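Local coordinates for Hut operon positive regulatory protein (Bacillus subtilis, PDB 1VEA), which binds cis-acting regulatory sequences on the hut mRNA in the presence of histidine, suppressing transcription termination and so activating the operon for histidine utilization, at residues W120-L125 against V143-I148; K49-I54 against H77-A82. The protein carries 1 engineered substitution. All coordinates share one frame; numbering follows the deposited sequence.

Interaction 1 (W120-L125 against V143-I148); sequences WIAVSL and VGINHI. With HBN (N-(2-naphthyl)histidinamide), chain C.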
loop_
_atom_site.group_PDB
_atom_site.type_symbol
_atom_site.label_atom_id
_atom_site.label_comp_id
_atom_site.label_asym_id
_atom_site.label_seq_id
_atom_site.Cartn_x
_atom_site.Cartn_y
_atom_site.Cartn_z
ATOM N N TRP B 120 20.539 -22.491 0.906
ATOM C CA TRP B 120 19.443 -21.571 1.118
ATOM C C TRP B 120 19.468 -21.118 2.561
ATOM O O TRP B 120 20.336 -21.514 3.337
ATOM C CB TRP B 120 18.114 -22.253 0.818
ATOM C CG TRP B 120 17.625 -22.061 -0.583
ATOM C CD1 TRP B 120 16.684 -21.165 -1.005
ATOM C CD2 TRP B 120 18.021 -22.801 -1.741
ATOM N NE1 TRP B 120 16.464 -21.305 -2.354
ATOM C CE2 TRP B 120 17.271 -22.304 -2.832
ATOM C CE3 TRP B 120 18.935 -23.839 -1.965
ATOM C CZ2 TRP B 120 17.408 -22.810 -4.132
ATOM C CZ3 TRP B 120 19.073 -24.344 -3.258
ATOM C CH2 TRP B 120 18.311 -23.828 -4.326
ATOM N N ILE B 121 18.504 -20.290 2.923
ATOM C CA ILE B 121 18.433 -19.785 4.277
ATOM C C ILE B 121 17.053 -19.196 4.527
ATOM O O ILE B 121 16.579 -18.352 3.769
ATOM C CB ILE B 121 19.526 -18.720 4.502
ATOM C CG1 ILE B 121 19.417 -18.135 5.899
ATOM C CG2 ILE B 121 19.402 -17.618 3.480
ATOM C CD1 ILE B 121 20.587 -17.260 6.243
ATOM N N ALA B 122 16.394 -19.665 5.579
ATOM C CA ALA B 122 15.069 -19.172 5.904
ATOM C C ALA B 122 15.068 -18.412 7.223
ATOM O O ALA B 122 15.798 -18.739 8.156
ATOM C CB ALA B 122 14.074 -20.333 5.961
ATOM N N VAL B 123 14.242 -17.380 7.275
ATOM C CA VAL B 123 14.097 -16.550 8.457
ATOM C C VAL B 123 12.615 -16.356 8.651
ATOM O O VAL B 123 11.963 -15.698 7.839
ATOM C CB VAL B 123 14.746 -15.174 8.257
ATOM C CG1 VAL B 123 14.255 -14.213 9.316
ATOM C CG2 VAL B 123 16.258 -15.304 8.306
ATOM N N SER B 124 12.077 -16.946 9.708
ATOM C CA SER B 124 10.654 -16.833 10.008
ATOM C C SER B 124 10.465 -16.085 11.323
ATOM O O SER B 124 11.207 -16.290 12.272
ATOM C CB SER B 124 10.028 -18.226 10.103
ATOM O OG SER B 124 10.752 -19.023 11.017
ATOM N N LEU B 125 9.462 -15.224 11.379
ATOM C CA LEU B 125 9.204 -14.444 12.578
ATOM C C LEU B 125 7.780 -14.611 13.088
ATOM O O LEU B 125 6.821 -14.640 12.318
ATOM C CB LEU B 125 9.464 -12.968 12.285
ATOM C CG LEU B 125 10.834 -12.718 11.650
ATOM C CD1 LEU B 125 10.808 -11.483 10.757
ATOM C CD2 LEU B 125 11.854 -12.589 12.747
ATOM N N VAL B 143 7.944 -14.675 6.759
ATOM C CA VAL B 143 8.991 -15.622 6.409
ATOM C C VAL B 143 9.782 -15.083 5.225
ATOM O O VAL B 143 9.228 -14.440 4.346
ATOM C CB VAL B 143 8.412 -17.010 6.042
ATOM C CG1 VAL B 143 9.544 -17.964 5.688
ATOM C CG2 VAL B 143 7.581 -17.560 7.196
ATOM N N GLY B 144 11.086 -15.330 5.217
ATOM C CA GLY B 144 11.912 -14.860 4.121
ATOM C C GLY B 144 12.906 -15.934 3.726
ATOM O O GLY B 144 13.778 -16.313 4.509
ATOM N N ILE B 145 12.766 -16.451 2.518
ATOM C CA ILE B 145 13.670 -17.477 2.053
ATOM C C ILE B 145 14.568 -16.820 1.028
ATOM O O ILE B 145 14.104 -16.039 0.207
ATOM C CB ILE B 145 12.903 -18.665 1.418
ATOM C CG1 ILE B 145 12.049 -19.356 2.485
ATOM C CG2 ILE B 145 13.877 -19.651 0.808
ATOM C CD1 ILE B 145 11.229 -20.528 1.965
ATOM N N ASN B 146 15.855 -17.130 1.096
ATOM C CA ASN B 146 16.831 -16.560 0.182
ATOM C C ASN B 146 17.903 -17.600 -0.129
ATOM O O ASN B 146 18.067 -18.580 0.594
ATOM C CB ASN B 146 17.479 -15.323 0.814
ATOM C CG ASN B 146 18.211 -14.455 -0.204
ATOM O OD1 ASN B 146 19.208 -14.869 -0.808
ATOM N ND2 ASN B 146 17.713 -13.243 -0.396
ATOM N N HIS B 147 18.631 -17.377 -1.213
ATOM C CA HIS B 147 19.678 -18.287 -1.633
ATOM C C HIS B 147 21.016 -17.645 -1.290
ATOM O O HIS B 147 21.289 -16.515 -1.705
ATOM C CB HIS B 147 19.557 -18.527 -3.136
ATOM C CG HIS B 147 20.404 -19.649 -3.636
ATOM N ND1 HIS B 147 21.781 -19.584 -3.667
ATOM C CD2 HIS B 147 20.072 -20.871 -4.114
ATOM C CE1 HIS B 147 22.260 -20.720 -4.144
ATOM N NE2 HIS B 147 21.244 -21.519 -4.422
ATOM N N ILE B 148 21.841 -18.350 -0.517
ATOM C CA ILE B 148 23.141 -17.811 -0.126
ATOM C C ILE B 148 23.921 -17.474 -1.389
ATOM O O ILE B 148 23.620 -18.089 -2.434
ATOM C CB ILE B 148 23.949 -18.832 0.726
ATOM C CG1 ILE B 148 23.242 -19.086 2.068
ATOM C CG2 ILE B 148 25.358 -18.312 0.967
ATOM C CD1 ILE B 148 23.159 -17.871 2.977
ATOM O OXT ILE B 148 24.814 -16.606 -1.329
HETATM C C1 HBN C . 9.338 -8.939 -0.844
HETATM C C2 HBN C . 9.679 -7.733 -1.492
HETATM C C3 HBN C . 8.950 -6.542 -1.224
HETATM C C4 HBN C . 7.866 -6.543 -0.300
HETATM C C4A HBN C . 7.500 -7.742 0.368
HETATM C C8A HBN C . 8.263 -8.970 0.081
HETATM C C8 HBN C . 7.912 -10.147 0.733
HETATM C C7 HBN C . 6.840 -10.207 1.668
HETATM C C6 HBN C . 6.090 -9.024 1.953
HETATM C C5 HBN C . 6.417 -7.795 1.305
HETATM N N1 HBN C . 6.565 -11.317 2.243
HETATM N N HBN C . 5.160 -13.973 4.516
HETATM C CA HBN C . 6.089 -13.303 3.625
HETATM C C HBN C . 6.252 -11.792 3.576
HETATM O O HBN C . 6.179 -11.116 4.583
HETATM C CB HBN C . 6.908 -13.948 2.780
HETATM C CG HBN C . 7.208 -15.365 2.419
HETATM N ND1 HBN C . 8.034 -15.658 1.353
HETATM C CD2 HBN C . 6.755 -16.511 3.058
HETATM C CE1 HBN C . 8.011 -17.009 1.442
HETATM N NE2 HBN C . 7.276 -17.621 2.422
#
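W120 and H147 face each other in a non-hydrogen-bonded pair and form the aromatic part of this contact. The H147 ring turns its edge to the face of the W120 six-membered ring, with centroids 4.2 Å apart and planes at 67°, an edge-to-face stack. H147 CD2 makes the approach, above the rim of the indole and 3.3 Å from W120 CZ2. The torsion that sets CG anti to the backbone N (H147 chi1 -169°) carries the imidazole there, and H147 ND1 donates in its ring plane to the terminal carboxylate at I148 O, which helps to hold the ring's rotation.

Backbone bonds pair I121 with N146 and V123 with G144. G144 N to V123 O is 2.8 Å and N146 N to I121 O is 3.0 Å, whereas I121 N to N146 O is weak, bent to 127° at the hydrogen. The segments run antiparallel within the hairpin of strands 120-130 and 137-147, the latter an outermost strand of the chain's four-stranded antiparallel sheet.

Apolar contacts lie on both faces. On the W120 side, I145 CG2 abuts the indole edge, 3.7 Å from W120 CD1, and S124 and V143 meet beside helix 9-18. On the other, I121 CG2 touches I148 CD1. V143 CB also packs on the imidazole of the bound histidinamide, 3.4 Å from its CD2.

Interaction 2 (K49-I54 against H77-A82); sequences KVIAAI and HATMEA. Engineered in segment 49-54: I51 (natural residue Val). With HBN (N-(2-naphthyl)histidinamide), chain C.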
loop_
_atom_site.group_PDB
_atom_site.type_symbol
_atom_site.label_atom_id
_atom_site.label_comp_id
_atom_site.label_asym_id
_atom_site.label_seq_id
_atom_site.Cartn_x
_atom_site.Cartn_y
_atom_site.Cartn_z
ATOM N N LYS B 49 16.724 -2.564 14.413
ATOM C CA LYS B 49 16.781 -3.393 15.602
ATOM C C LYS B 49 16.673 -4.883 15.289
ATOM O O LYS B 49 17.393 -5.695 15.876
ATOM C CB LYS B 49 15.676 -2.978 16.578
ATOM N N VAL B 50 15.788 -5.248 14.363
ATOM C CA VAL B 50 15.602 -6.660 14.032
ATOM C C VAL B 50 16.711 -7.284 13.189
ATOM O O VAL B 50 17.154 -8.393 13.480
ATOM C CB VAL B 50 14.250 -6.904 13.331
ATOM C CG1 VAL B 50 14.069 -8.379 13.059
ATOM C CG2 VAL B 50 13.117 -6.412 14.206
ATOM N N ILE B 51 17.174 -6.587 12.156
ATOM C CA ILE B 51 18.224 -7.155 11.320
ATOM C C ILE B 51 19.541 -7.190 12.086
ATOM O O ILE B 51 20.461 -7.920 11.720
ATOM C CB ILE B 51 18.398 -6.373 9.981
ATOM C CG1 ILE B 51 19.297 -5.159 10.176
ATOM C CG2 ILE B 51 17.044 -5.933 9.454
ATOM C CD1 ILE B 51 20.768 -5.456 9.987
ATOM N N ALA B 52 19.628 -6.401 13.151
ATOM C CA ALA B 52 20.834 -6.375 13.975
ATOM C C ALA B 52 20.818 -7.613 14.866
ATOM O O ALA B 52 21.755 -8.410 14.866
ATOM C CB ALA B 52 20.857 -5.125 14.832
ATOM N N ALA B 53 19.731 -7.762 15.614
ATOM C CA ALA B 53 19.564 -8.889 16.516
ATOM C C ALA B 53 19.801 -10.187 15.788
ATOM O O ALA B 53 20.541 -11.055 16.259
ATOM C CB ALA B 53 18.170 -8.883 17.101
ATOM N N ILE B 54 19.170 -10.309 14.626
ATOM C CA ILE B 54 19.290 -11.515 13.822
ATOM C C ILE B 54 20.684 -11.744 13.242
ATOM O O ILE B 54 21.240 -12.832 13.395
ATOM C CB ILE B 54 18.235 -11.529 12.692
ATOM C CG1 ILE B 54 16.845 -11.729 13.300
ATOM C CG2 ILE B 54 18.519 -12.662 11.713
ATOM C CD1 ILE B 54 15.727 -11.786 12.280
ATOM N N HIS B 77 18.190 -9.721 3.293
ATOM C CA HIS B 77 17.070 -9.800 2.372
ATOM C C HIS B 77 16.011 -10.779 2.843
ATOM O O HIS B 77 14.806 -10.535 2.703
ATOM C CB HIS B 77 17.584 -10.199 1.001
ATOM C CG HIS B 77 18.383 -9.127 0.340
ATOM N ND1 HIS B 77 19.523 -9.389 -0.388
ATOM C CD2 HIS B 77 18.224 -7.783 0.326
ATOM C CE1 HIS B 77 20.036 -8.251 -0.818
ATOM N NE2 HIS B 77 19.267 -7.262 -0.397
ATOM N N ALA B 78 16.471 -11.889 3.403
ATOM C CA ALA B 78 15.585 -12.921 3.921
ATOM C C ALA B 78 14.804 -12.364 5.113
ATOM O O ALA B 78 13.601 -12.587 5.254
ATOM C CB ALA B 78 16.411 -14.114 4.355
ATOM N N THR B 79 15.513 -11.626 5.957
ATOM C CA THR B 79 14.953 -11.034 7.162
ATOM C C THR B 79 13.948 -9.932 6.836
ATOM O O THR B 79 12.929 -9.783 7.521
ATOM C CB THR B 79 16.094 -10.450 8.032
ATOM O OG1 THR B 79 17.043 -11.483 8.319
ATOM C CG2 THR B 79 15.547 -9.876 9.339
ATOM N N MET B 80 14.252 -9.160 5.791
ATOM C CA MET B 80 13.397 -8.065 5.351
ATOM C C MET B 80 12.084 -8.598 4.809
ATOM O O MET B 80 11.015 -8.077 5.112
ATOM C CB MET B 80 14.105 -7.241 4.276
ATOM C CG MET B 80 15.264 -6.402 4.799
ATOM S SD MET B 80 14.761 -5.235 6.108
ATOM C CE MET B 80 13.957 -3.955 5.142
ATOM N N GLU B 81 12.162 -9.640 3.993
ATOM C CA GLU B 81 10.946 -10.212 3.449
ATOM C C GLU B 81 10.091 -10.682 4.617
ATOM O O GLU B 81 8.881 -10.416 4.659
ATOM C CB GLU B 81 11.258 -11.391 2.523
ATOM C CG GLU B 81 10.037 -12.257 2.282
ATOM C CD GLU B 81 9.946 -12.796 0.873
ATOM O OE1 GLU B 81 10.991 -12.832 0.169
ATOM O OE2 GLU B 81 8.814 -13.184 0.484
ATOM N N ALA B 82 10.730 -11.372 5.565
ATOM C CA ALA B 82 10.032 -11.887 6.727
ATOM C C ALA B 82 9.489 -10.750 7.582
ATOM O O ALA B 82 8.419 -10.872 8.186
ATOM C CB ALA B 82 10.950 -12.751 7.536
HETATM C C1 HBN C . 9.338 -8.939 -0.844
HETATM C C2 HBN C . 9.679 -7.733 -1.492
HETATM C C3 HBN C . 8.950 -6.542 -1.224
HETATM C C4 HBN C . 7.866 -6.543 -0.300
HETATM C C4A HBN C . 7.500 -7.742 0.368
HETATM C C8A HBN C . 8.263 -8.970 0.081
HETATM C C8 HBN C . 7.912 -10.147 0.733
HETATM C C7 HBN C . 6.840 -10.207 1.668
HETATM C C6 HBN C . 6.090 -9.024 1.953
HETATM C C5 HBN C . 6.417 -7.795 1.305
HETATM N N1 HBN C . 6.565 -11.317 2.243
HETATM N N HBN C . 5.160 -13.973 4.516
HETATM C CA HBN C . 6.089 -13.303 3.625
HETATM C C HBN C . 6.252 -11.792 3.576
HETATM O O HBN C . 6.179 -11.116 4.583
HETATM C CB HBN C . 6.908 -13.948 2.780
HETATM C CG HBN C . 7.208 -15.365 2.419
HETATM N ND1 HBN C . 8.034 -15.658 1.353
HETATM C CD2 HBN C . 6.755 -16.511 3.058
HETATM C CE1 HBN C . 8.011 -17.009 1.442
HETATM N NE2 HBN C . 7.276 -17.621 2.422
#
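I54 and T79 meet tip to tip, with I54 CD1 3.5 Å from T79 CG2, and this is the closely packed part of the contact. The I54 chain is extended beyond CB (chi2 -179°), which carries CD1 across to the other helix. T79 presents its methyl, while its OG1 is hydrogen-bonded within its own helix to L75 O, so the polar end is satisfied without a partner on 49-54. V123 and L125 of strand 120-130 close this side from the sheet.

Packing is looser around I51, an engineered residue (valine in the natural protein). Its CG2 lies 4.1 Å from M80 SD, the two side chains meeting at a slant, and 4.2 Å from T79 CG2. V50 CG1 is more distant still, at 4.3 Å from T79 CG2. Instead of solvent, this looser margin has a further subunit of the hexamer beside it: P132 and L93 of that neighbouring subunit pack on I51 and M80 respectively.

The segments lie on helices 47-61 and 70-86; their own axes cross at 134° and approach to 10.2 Å, a wide spacing bridged by a few side-chain ends. Both helices reach the same sheet.

Away from this interface, E81 serves the ligand site. E81 OE2 accepts a 2.7 Å hydrogen bond from ND1 of the histidinamide, its CD lies 3.3 Å from naphthyl C8, and E81 OE1 forms a salt bridge with R88 of another subunit, distinct from the one that supplies P132 and L93. With an alanine in its place, the ligand's ND1 and the R88 guanidinium would both be likely to lose their carboxylate mate. F141 O of the R88-bearing subunit supplies another hydrogen bond to the ligand.

Both contacts are buried, their centres about 10 Å apart, but they join different elements: interaction 1 pairs two sheet strands, and interaction 2 packs two helices. Their chemistry follows that difference. Interaction 1 buries 547 Å² and depends on backbone hydrogen bonding as well as side chains, with its W120 and H147 end partly exposed; interaction 2 buries 165 Å², with side-chain packing and no hydrogen bonding between its segments. Helix 70-86 lies against the hairpin, where A82 packs on V123 and A78 CB comes 3.4 Å from G144 O. Residues from both, V143 and E81, touch the bound histidinamide, so strand 137-147 and helix 70-86 share its site.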